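Local coordinates for protein pectinesterase (Sitophilus oryzae, PDB 4PMH) that hydrolyses the methyl esters of pectin, releasing methanol, and probably serves the weevil in digesting plant cell walls, at residues M264-T275 against Q311-I322; T23-P32 against S209-T217. All coordinates share one frame; numbering follows the deposited sequence.

From the N terminus, the chain first forms helix 23-27 and the turn after it. Contact 2 sets these against strand 213-217, closing a loop of 176 residues that holds the earlier coils of the parallel beta-helix. Contact 1 comes later and closes a much shorter loop of 35 residues, pairing 264-275 with 311-322 on two successive coils further along. The two loops follow one another and neither nest nor cross. Strands 213-217, 267-270 and 311-315 belong to the same parallel sheet, so both contacts share it. Tyr-26 joins them: its ring stacks on Phe-268, and its OH is probably hydrogen-bonded to Gln-311 OE1.

Contact 1 of 2, residues M264-T275 against Q311-I322; sequences MYGYFVYKSTIT and QLIIKESTIDGI
Phe-268 packs on Ile-313, its partner on the next strand, and on Lys-315 two residues further on. Lys-315 touches the other strand with CB, CG and CD. Its CB is 4.0 Å from Phe-268 CE1. Its CG runs alongside the ring of Tyr-270. Its CD meets the edge of the Phe-268 ring, 3.9 Å from Phe-268 CZ. The chain is extended beyond CG, which carries NZ away to the carbonyl oxygen of Phe-21, its hydrogen-bond partner. On the other face of the sheet, Leu-312 CD1 touches Tyr-267 CB and Val-269 CG2. Ile-314 reaches across the turn to Ile-274 of strand 273-276, tip to tip, with their CD1 atoms 3.8 Å apart.

The backbones pair in parallel, as neighbouring coils do in the right-handed beta-helix of pectin methylesterases. Strands 267-270 and 311-315 run only 8° apart. The bond from Val-269 N to Ile-313 O is nearly straight. At the start of the pairing, the bent side chain of Gln-311 brings OE1 to 2.9 Å from Gly-266 N.

Both chains turn between their two strands. Lys-271 and Glu-316 have positive phi here, and Ser-317 OG takes the N-H of Ser-272 at 3.0 Å. The Ser-272 hydroxyl donates to Tyr-270 O and accepts from Cys-239 N. The first torsion of Lys-271 (chi1 -56°) lays CG over the centre of the Tyr-270 ring; the bend at the second turns the chain toward Glu-316. Its NZ forms a salt bridge with Glu-316 OE1 at 3.2 Å, coming from above the carboxylate plane. Glu-316 OE2 has Asn-360 as a second partner. Beyond the turn, Thr-275 OG1 is anti to its backbone nitrogen (chi1 -169°) and donates to the anti lone pair of Asp-320 OD2 at 2.7 Å.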
loop_
_atom_site.group_PDB
_atom_site.type_symbol
_atom_site.label_atom_id
_atom_site.label_comp_id
_atom_site.label_asym_id
_atom_site.label_seq_id
_atom_site.Cartn_x
_atom_site.Cartn_y
_atom_site.Cartn_z
ATOM N N MET A 264 -12.658 -2.967 -12.272
ATOM C CA MET A 264 -11.744 -3.503 -13.265
ATOM C C MET A 264 -10.276 -3.351 -12.860
ATOM O O MET A 264 -9.447 -4.224 -13.120
ATOM C CB MET A 264 -11.939 -2.745 -14.593
ATOM C CG MET A 264 -12.440 -3.561 -15.770
ATOM S SD MET A 264 -11.892 -2.799 -17.322
ATOM C CE MET A 264 -10.910 -4.104 -18.054
ATOM N N TYR A 265 -9.964 -2.192 -12.298
ATOM C CA TYR A 265 -8.598 -1.783 -12.020
ATOM C C TYR A 265 -8.266 -1.849 -10.536
ATOM O O TYR A 265 -8.638 -0.959 -9.770
ATOM C CB TYR A 265 -8.372 -0.360 -12.557
ATOM C CG TYR A 265 -8.667 -0.280 -14.041
ATOM C CD1 TYR A 265 -7.846 -0.912 -14.946
ATOM C CD2 TYR A 265 -9.799 0.365 -14.518
ATOM C CE1 TYR A 265 -8.114 -0.874 -16.313
ATOM C CE2 TYR A 265 -10.078 0.406 -15.875
ATOM C CZ TYR A 265 -9.236 -0.217 -16.764
ATOM O OH TYR A 265 -9.503 -0.195 -18.115
ATOM N N GLY A 266 -7.536 -2.898 -10.153
ATOM C CA GLY A 266 -6.987 -3.010 -8.809
ATOM C C GLY A 266 -5.560 -2.514 -8.808
ATOM O O GLY A 266 -5.307 -1.322 -9.004
ATOM N N TYR A 267 -4.619 -3.429 -8.622
ATOM C CA TYR A 267 -3.205 -3.073 -8.507
ATOM C C TYR A 267 -2.475 -3.314 -9.844
ATOM O O TYR A 267 -2.662 -4.333 -10.486
ATOM C CB TYR A 267 -2.568 -3.859 -7.359
ATOM C CG TYR A 267 -3.016 -3.486 -5.959
ATOM C CD1 TYR A 267 -3.674 -2.285 -5.690
ATOM C CD2 TYR A 267 -2.738 -4.336 -4.872
ATOM C CE1 TYR A 267 -4.038 -1.931 -4.389
ATOM C CE2 TYR A 267 -3.094 -3.988 -3.585
ATOM C CZ TYR A 267 -3.761 -2.792 -3.349
ATOM O OH TYR A 267 -4.097 -2.449 -2.070
ATOM N N PHE A 268 -1.681 -2.340 -10.268
ATOM C CA PHE A 268 -0.866 -2.436 -11.474
ATOM C C PHE A 268 0.592 -2.179 -11.115
ATOM O O PHE A 268 0.963 -1.066 -10.677
ATOM C CB PHE A 268 -1.339 -1.410 -12.497
ATOM C CG PHE A 268 -0.685 -1.528 -13.838
ATOM C CD1 PHE A 268 -0.743 -2.691 -14.572
ATOM C CD2 PHE A 268 -0.044 -0.444 -14.379
ATOM C CE1 PHE A 268 -0.150 -2.775 -15.825
ATOM C CE2 PHE A 268 0.539 -0.506 -15.633
ATOM C CZ PHE A 268 0.493 -1.667 -16.353
ATOM N N VAL A 269 1.399 -3.224 -11.259
ATOM C CA VAL A 269 2.833 -3.171 -11.003
ATOM C C VAL A 269 3.556 -3.205 -12.355
ATOM O O VAL A 269 3.446 -4.195 -13.092
ATOM C CB VAL A 269 3.256 -4.354 -10.129
ATOM C CG1 VAL A 269 4.756 -4.366 -9.959
ATOM C CG2 VAL A 269 2.546 -4.313 -8.770
ATOM N N TYR A 270 4.278 -2.125 -12.674
ATOM C CA TYR A 270 4.853 -1.893 -14.003
ATOM C C TYR A 270 6.297 -1.362 -13.925
ATOM O O TYR A 270 6.576 -0.439 -13.175
ATOM C CB TYR A 270 3.984 -0.881 -14.720
ATOM C CG TYR A 270 4.420 -0.456 -16.099
ATOM C CD1 TYR A 270 4.508 -1.370 -17.131
ATOM C CD2 TYR A 270 4.641 0.885 -16.392
ATOM C CE1 TYR A 270 4.867 -0.980 -18.410
ATOM C CE2 TYR A 270 4.998 1.287 -17.675
ATOM C CZ TYR A 270 5.113 0.347 -18.677
ATOM O OH TYR A 270 5.483 0.733 -19.946
ATOM N N LYS A 271 7.203 -1.960 -14.708
ATOM C CA LYS A 271 8.609 -1.602 -14.735
ATOM C C LYS A 271 9.179 -1.551 -13.315
ATOM O O LYS A 271 9.948 -0.667 -12.979
ATOM C CB LYS A 271 8.815 -0.263 -15.433
ATOM C CG LYS A 271 8.255 -0.191 -16.837
ATOM C CD LYS A 271 9.034 -1.077 -17.780
ATOM C CE LYS A 271 8.884 -0.606 -19.215
ATOM N NZ LYS A 271 9.270 -1.668 -20.169
ATOM N N SER A 272 8.803 -2.518 -12.500
ATOM C CA SER A 272 9.210 -2.564 -11.099
ATOM C C SER A 272 10.091 -3.798 -10.829
ATOM O O SER A 272 10.370 -4.593 -11.746
ATOM C CB SER A 272 7.953 -2.544 -10.211
ATOM O OG SER A 272 7.368 -1.221 -10.191
ATOM N N THR A 273 10.563 -3.923 -9.586
ATOM C CA THR A 273 11.379 -5.025 -9.172
ATOM C C THR A 273 10.758 -5.660 -7.947
ATOM O O THR A 273 10.357 -4.965 -6.997
ATOM C CB THR A 273 12.789 -4.529 -8.823
ATOM O OG1 THR A 273 13.404 -3.976 -10.005
ATOM C CG2 THR A 273 13.662 -5.654 -8.278
ATOM N N ILE A 274 10.657 -6.977 -7.977
ATOM C CA ILE A 274 10.205 -7.742 -6.833
ATOM C C ILE A 274 11.346 -8.651 -6.352
ATOM O O ILE A 274 11.782 -9.569 -7.046
ATOM C CB ILE A 274 8.968 -8.585 -7.190
ATOM C CG1 ILE A 274 7.818 -7.665 -7.620
ATOM C CG2 ILE A 274 8.611 -9.467 -6.023
ATOM C CD1 ILE A 274 6.575 -8.382 -8.087
ATOM N N THR A 275 11.810 -8.405 -5.137
ATOM C CA THR A 275 13.012 -9.051 -4.656
ATOM C C THR A 275 12.922 -9.247 -3.147
ATOM O O THR A 275 11.852 -9.086 -2.541
ATOM C CB THR A 275 14.241 -8.203 -5.059
ATOM O OG1 THR A 275 15.437 -8.942 -4.820
ATOM C CG2 THR A 275 14.287 -6.889 -4.302
ATOM N N GLN A 311 -7.653 -7.851 -7.540
ATOM C CA GLN A 311 -7.169 -7.706 -8.913
ATOM C C GLN A 311 -5.755 -7.160 -8.888
ATOM O O GLN A 311 -5.492 -6.156 -8.223
ATOM C CB GLN A 311 -8.084 -6.785 -9.717
ATOM C CG GLN A 311 -8.006 -6.932 -11.237
ATOM C CD GLN A 311 -6.838 -6.220 -11.889
ATOM O OE1 GLN A 311 -6.303 -5.243 -11.356
ATOM N NE2 GLN A 311 -6.424 -6.717 -13.058
ATOM N N LEU A 312 -4.863 -7.830 -9.627
ATOM C CA LEU A 312 -3.447 -7.495 -9.691
ATOM C C LEU A 312 -2.825 -7.928 -11.016
ATOM O O LEU A 312 -2.910 -9.073 -11.385
ATOM C CB LEU A 312 -2.675 -8.201 -8.577
ATOM C CG LEU A 312 -1.156 -8.134 -8.634
ATOM C CD1 LEU A 312 -0.611 -6.713 -8.525
ATOM C CD2 LEU A 312 -0.595 -8.976 -7.504
ATOM N N ILE A 313 -2.180 -6.997 -11.693
ATOM C CA ILE A 313 -1.360 -7.298 -12.853
ATOM C C ILE A 313 0.086 -6.856 -12.612
ATOM O O ILE A 313 0.338 -5.709 -12.241
ATOM C CB ILE A 313 -1.943 -6.627 -14.090
ATOM C CG1 ILE A 313 -3.244 -7.354 -14.447
ATOM C CG2 ILE A 313 -0.938 -6.661 -15.257
ATOM C CD1 ILE A 313 -4.009 -6.683 -15.553
ATOM N N ILE A 314 1.023 -7.787 -12.793
ATOM C CA ILE A 314 2.454 -7.469 -12.779
ATOM C C ILE A 314 2.951 -7.556 -14.207
ATOM O O ILE A 314 2.944 -8.629 -14.804
ATOM C CB ILE A 314 3.240 -8.409 -11.876
ATOM C CG1 ILE A 314 2.739 -8.284 -10.439
ATOM C CG2 ILE A 314 4.729 -8.082 -11.934
ATOM C CD1 ILE A 314 3.172 -9.408 -9.532
ATOM N N LYS A 315 3.334 -6.408 -14.756
ATOM C CA LYS A 315 3.693 -6.273 -16.172
ATOM C C LYS A 315 5.102 -5.698 -16.359
ATOM O O LYS A 315 5.446 -4.701 -15.726
ATOM C CB LYS A 315 2.711 -5.311 -16.832
ATOM C CG LYS A 315 2.982 -5.002 -18.296
ATOM C CD LYS A 315 1.730 -4.399 -18.914
ATOM C CE LYS A 315 1.928 -4.011 -20.375
ATOM N NZ LYS A 315 0.702 -3.361 -20.904
ATOM N N GLU A 316 5.900 -6.313 -17.243
ATOM C CA GLU A 316 7.225 -5.790 -17.609
ATOM C C GLU A 316 8.071 -5.423 -16.397
ATOM O O GLU A 316 8.726 -4.393 -16.341
ATOM C CB GLU A 316 7.064 -4.665 -18.645
ATOM C CG GLU A 316 6.422 -5.260 -19.890
ATOM C CD GLU A 316 6.162 -4.299 -21.016
ATOM O OE1 GLU A 316 6.504 -3.121 -20.869
ATOM O OE2 GLU A 316 5.628 -4.752 -22.057
ATOM N N SER A 317 8.029 -6.311 -15.413
ATOM C CA SER A 317 8.762 -6.138 -14.188
ATOM C C SER A 317 9.805 -7.252 -14.024
ATOM O O SER A 317 9.733 -8.306 -14.671
ATOM C CB SER A 317 7.802 -6.116 -13.010
ATOM O OG SER A 317 7.026 -4.931 -13.027
ATOM N N THR A 318 10.768 -6.980 -13.156
ATOM C CA THR A 318 11.783 -7.934 -12.785
ATOM C C THR A 318 11.335 -8.692 -11.531
ATOM O O THR A 318 11.043 -8.088 -10.509
ATOM C CB THR A 318 13.104 -7.198 -12.508
ATOM O OG1 THR A 318 13.567 -6.572 -13.723
ATOM C CG2 THR A 318 14.159 -8.155 -11.992
ATOM N N ILE A 319 11.268 -10.006 -11.610
ATOM C CA ILE A 319 10.887 -10.820 -10.459
ATOM C C ILE A 319 12.088 -11.690 -10.115
ATOM O O ILE A 319 12.517 -12.503 -10.941
ATOM C CB ILE A 319 9.661 -11.684 -10.760
ATOM C CG1 ILE A 319 8.497 -10.799 -11.254
ATOM C CG2 ILE A 319 9.249 -12.475 -9.533
ATOM C CD1 ILE A 319 7.228 -11.562 -11.590
ATOM N N ASP A 320 12.653 -11.529 -8.921
ATOM C CA ASP A 320 13.844 -12.316 -8.587
ATOM C C ASP A 320 13.439 -13.714 -8.146
ATOM O O ASP A 320 12.267 -13.991 -7.939
ATOM C CB ASP A 320 14.741 -11.605 -7.574
ATOM C CG ASP A 320 15.466 -10.402 -8.174
ATOM O OD1 ASP A 320 15.675 -10.333 -9.395
ATOM O OD2 ASP A 320 15.822 -9.475 -7.446
ATOM N N GLY A 321 14.416 -14.607 -8.060
ATOM C CA GLY A 321 14.158 -15.998 -7.771
ATOM C C GLY A 321 13.888 -16.245 -6.312
ATOM O O GLY A 321 14.478 -17.129 -5.722
ATOM N N ILE A 322 12.975 -15.477 -5.739
ATOM C CA ILE A 322 12.609 -15.614 -4.343
ATOM C C ILE A 322 11.230 -16.259 -4.223
ATOM O O ILE A 322 10.790 -16.596 -3.128
ATOM C CB ILE A 322 12.595 -14.241 -3.661
ATOM C CG1 ILE A 322 11.606 -13.296 -4.354
ATOM C CG2 ILE A 322 13.998 -13.637 -3.698
ATOM C CD1 ILE A 322 11.187 -12.123 -3.507
#

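Contact 2 of 2, residues T23-P32 against S209-T217; sequences TATYLQGWSP and SSVERSYYT
Arg-213 reaches from strand 213-217 of the parallel beta-helix to the end of helix 23-27. The helix gives way there to a type I' turn, Leu-27 to Trp-30. The packing is tight around the guanidinium group. Trp-30 CB lies above one face and Val-211 CG1 above the other, both toward the rim, while the edge is turned to the backbone of Gln-28. Arg-213 NH1 donates to Leu-27 O at 3.0 Å, in the carbonyl plane. Leu-27 O also accepts the turn bond from Trp-30 N, so two donors grip it. Arg-213 NH2 is held by a salt bridge to Asp-186, which helps to fix the group.

Beside it, Arg-213 CB and Tyr-215 CB approach the Trp-30 ring obliquely, CZ3 being 4.1 Å from Tyr-215 CB. Pro-32 CG sits over the centre of the indole. Pro-32 stands roughly perpendicular to the Tyr-215 side chain, and its CG meets the ring edge at CD2, 3.6 Å away.

Thr-23 CG2 only brushes the hydroxyl of Tyr-215, which bonds to Glu-237. The outer side of Gln-28 is looser. Gln-28 and Val-211 run antiparallel, side against side, with Gln-28 OE1 4.2 Å from Val-211 CG2.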
loop_
_atom_site.group_PDB
_atom_site.type_symbol
_atom_site.label_atom_id
_atom_site.label_comp_id
_atom_site.label_asym_id
_atom_site.label_seq_id
_atom_site.Cartn_x
_atom_site.Cartn_y
_atom_site.Cartn_z
ATOM N N THR A 23 -0.699 2.204 -17.640
ATOM C CA THR A 23 -0.833 3.303 -16.681
ATOM C C THR A 23 -2.045 4.161 -17.023
ATOM O O THR A 23 -2.808 4.543 -16.137
ATOM C CB THR A 23 0.415 4.223 -16.617
ATOM O OG1 THR A 23 0.591 4.862 -17.895
ATOM C CG2 THR A 23 1.674 3.446 -16.229
ATOM N N ALA A 24 -2.221 4.451 -18.309
ATOM C CA ALA A 24 -3.321 5.295 -18.763
ATOM C C ALA A 24 -4.685 4.682 -18.449
ATOM O O ALA A 24 -5.659 5.348 -18.150
ATOM C CB ALA A 24 -3.192 5.540 -20.262
ATOM N N THR A 25 -4.729 3.380 -18.547
ATOM C CA THR A 25 -5.923 2.639 -18.384
ATOM C C THR A 25 -6.311 2.566 -16.888
ATOM O O THR A 25 -7.459 2.860 -16.511
ATOM C CB THR A 25 -5.680 1.315 -19.124
ATOM O OG1 THR A 25 -6.366 1.353 -20.392
ATOM C CG2 THR A 25 -6.049 0.177 -18.363
ATOM N N TYR A 26 -5.342 2.250 -16.038
ATOM C CA TYR A 26 -5.551 2.263 -14.572
ATOM C C TYR A 26 -5.854 3.667 -13.994
ATOM O O TYR A 26 -6.563 3.813 -12.984
ATOM C CB TYR A 26 -4.335 1.601 -13.886
ATOM C CG TYR A 26 -4.420 0.104 -13.771
ATOM C CD1 TYR A 26 -4.032 -0.736 -14.816
ATOM C CD2 TYR A 26 -4.860 -0.492 -12.594
ATOM C CE1 TYR A 26 -4.124 -2.109 -14.707
ATOM C CE2 TYR A 26 -4.957 -1.862 -12.480
ATOM C CZ TYR A 26 -4.588 -2.664 -13.537
ATOM O OH TYR A 26 -4.677 -4.016 -13.400
ATOM N N LEU A 27 -5.334 4.709 -14.644
ATOM C CA LEU A 27 -5.556 6.079 -14.226
ATOM C C LEU A 27 -7.000 6.536 -14.444
ATOM O O LEU A 27 -7.473 7.443 -13.755
ATOM C CB LEU A 27 -4.590 7.035 -14.952
ATOM C CG LEU A 27 -3.151 7.126 -14.450
ATOM C CD1 LEU A 27 -2.285 7.839 -15.495
ATOM C CD2 LEU A 27 -3.082 7.820 -13.101
ATOM N N GLN A 28 -7.691 5.924 -15.404
ATOM C CA GLN A 28 -9.120 6.131 -15.573
ATOM C C GLN A 28 -9.455 7.609 -15.739
ATOM O O GLN A 28 -10.389 8.110 -15.155
ATOM C CB GLN A 28 -9.882 5.530 -14.379
ATOM C CG GLN A 28 -9.776 4.025 -14.256
ATOM C CD GLN A 28 -10.236 3.526 -12.891
ATOM O OE1 GLN A 28 -11.432 3.476 -12.615
ATOM N NE2 GLN A 28 -9.284 3.155 -12.030
ATOM N N GLY A 29 -8.656 8.316 -16.521
ATOM C CA GLY A 29 -8.908 9.728 -16.804
ATOM C C GLY A 29 -8.179 10.687 -15.883
ATOM O O GLY A 29 -8.059 11.877 -16.198
ATOM N N TRP A 30 -7.698 10.205 -14.739
ATOM C CA TRP A 30 -6.897 11.056 -13.875
ATOM C C TRP A 30 -5.561 11.381 -14.553
ATOM O O TRP A 30 -4.890 10.509 -15.081
ATOM C CB TRP A 30 -6.675 10.407 -12.507
ATOM C CG TRP A 30 -5.748 11.165 -11.614
ATOM C CD1 TRP A 30 -5.609 12.530 -11.518
ATOM C CD2 TRP A 30 -4.828 10.603 -10.674
ATOM N NE1 TRP A 30 -4.658 12.844 -10.570
ATOM C CE2 TRP A 30 -4.166 11.682 -10.036
ATOM C CE3 TRP A 30 -4.505 9.300 -10.300
ATOM C CZ2 TRP A 30 -3.182 11.481 -9.059
ATOM C CZ3 TRP A 30 -3.542 9.104 -9.315
ATOM C CH2 TRP A 30 -2.892 10.185 -8.712
ATOM N N SER A 31 -5.213 12.653 -14.557
ATOM C CA SER A 31 -3.939 13.109 -15.086
ATOM C C SER A 31 -3.125 13.703 -13.924
ATOM O O SER A 31 -3.340 14.856 -13.526
ATOM C CB SER A 31 -4.193 14.121 -16.174
ATOM O OG SER A 31 -5.252 14.990 -15.818
ATOM N N PRO A 32 -2.233 12.884 -13.340
ATOM C CA PRO A 32 -1.501 13.276 -12.131
ATOM C C PRO A 32 -0.585 14.473 -12.378
ATOM O O PRO A 32 0.133 14.492 -13.375
ATOM C CB PRO A 32 -0.674 12.037 -11.796
ATOM C CG PRO A 32 -1.341 10.908 -12.510
ATOM C CD PRO A 32 -1.905 11.511 -13.756
ATOM N N SER A 209 -14.687 4.359 -2.254
ATOM C CA SER A 209 -14.928 4.988 -3.539
ATOM C C SER A 209 -14.729 4.031 -4.705
ATOM O O SER A 209 -13.781 3.253 -4.744
ATOM C CB SER A 209 -14.056 6.219 -3.729
ATOM O OG SER A 209 -14.380 6.858 -4.956
ATOM N N SER A 210 -15.647 4.100 -5.660
ATOM C CA SER A 210 -15.548 3.327 -6.891
ATOM C C SER A 210 -14.287 3.722 -7.639
ATOM O O SER A 210 -13.692 2.912 -8.327
ATOM C CB SER A 210 -16.784 3.569 -7.763
ATOM O OG SER A 210 -17.904 2.901 -7.207
ATOM N N VAL A 211 -13.914 4.985 -7.488
ATOM C CA VAL A 211 -12.712 5.537 -8.064
ATOM C C VAL A 211 -11.822 6.051 -6.921
ATOM O O VAL A 211 -12.085 7.097 -6.329
ATOM C CB VAL A 211 -13.099 6.649 -9.065
ATOM C CG1 VAL A 211 -11.918 7.499 -9.480
ATOM C CG2 VAL A 211 -13.752 6.018 -10.288
ATOM N N GLU A 212 -10.792 5.282 -6.592
ATOM C CA GLU A 212 -9.872 5.595 -5.484
ATOM C C GLU A 212 -8.470 5.248 -5.971
ATOM O O GLU A 212 -7.993 4.136 -5.777
ATOM C CB GLU A 212 -10.221 4.804 -4.213
ATOM C CG GLU A 212 -9.505 5.306 -2.959
ATOM C CD GLU A 212 -9.730 4.435 -1.723
ATOM O OE1 GLU A 212 -10.682 3.633 -1.694
ATOM O OE2 GLU A 212 -8.937 4.526 -0.771
ATOM N N ARG A 213 -7.836 6.228 -6.617
ATOM C CA ARG A 213 -6.626 6.007 -7.380
ATOM C C ARG A 213 -5.387 6.540 -6.661
ATOM O O ARG A 213 -5.414 7.614 -6.063
ATOM C CB ARG A 213 -6.742 6.699 -8.738
ATOM C CG ARG A 213 -7.878 6.133 -9.578
ATOM C CD ARG A 213 -8.232 7.053 -10.727
ATOM N NE ARG A 213 -8.889 8.274 -10.265
ATOM C CZ ARG A 213 -9.603 9.095 -11.044
ATOM N NH1 ARG A 213 -9.767 8.844 -12.347
ATOM N NH2 ARG A 213 -10.174 10.172 -10.505
ATOM N N SER A 214 -4.316 5.769 -6.733
ATOM C CA SER A 214 -3.022 6.177 -6.172
ATOM C C SER A 214 -1.915 5.781 -7.124
ATOM O O SER A 214 -2.043 4.808 -7.859
ATOM C CB SER A 214 -2.786 5.608 -4.757
ATOM O OG SER A 214 -3.042 4.221 -4.672
ATOM N N TYR A 215 -0.850 6.582 -7.126
ATOM C CA TYR A 215 0.236 6.432 -8.067
ATOM C C TYR A 215 1.545 6.504 -7.303
ATOM O O TYR A 215 1.911 7.574 -6.764
ATOM C CB TYR A 215 0.203 7.551 -9.103
ATOM C CG TYR A 215 0.911 7.263 -10.415
ATOM C CD1 TYR A 215 1.930 6.333 -10.522
ATOM C CD2 TYR A 215 0.555 7.958 -11.559
ATOM C CE1 TYR A 215 2.559 6.081 -11.736
ATOM C CE2 TYR A 215 1.187 7.723 -12.771
ATOM C CZ TYR A 215 2.195 6.776 -12.843
ATOM O OH TYR A 215 2.826 6.533 -14.050
ATOM N N TYR A 216 2.219 5.367 -7.272
ATOM C CA TYR A 216 3.518 5.184 -6.650
ATOM C C TYR A 216 4.606 5.170 -7.714
ATOM O O TYR A 216 4.573 4.369 -8.603
ATOM C CB TYR A 216 3.548 3.850 -5.916
ATOM C CG TYR A 216 2.576 3.800 -4.776
ATOM C CD1 TYR A 216 1.205 3.629 -4.995
ATOM C CD2 TYR A 216 3.019 3.956 -3.473
ATOM C CE1 TYR A 216 0.306 3.610 -3.926
ATOM C CE2 TYR A 216 2.146 3.937 -2.417
ATOM C CZ TYR A 216 0.791 3.770 -2.643
ATOM O OH TYR A 216 -0.044 3.762 -1.558
ATOM N N THR A 217 5.578 6.058 -7.590
ATOM C CA THR A 217 6.710 6.121 -8.495
ATOM C C THR A 217 7.996 6.145 -7.700
ATOM O O THR A 217 8.068 6.796 -6.655
ATOM C CB THR A 217 6.657 7.389 -9.373
ATOM O OG1 THR A 217 6.302 8.511 -8.568
ATOM C CG2 THR A 217 5.627 7.225 -10.451
#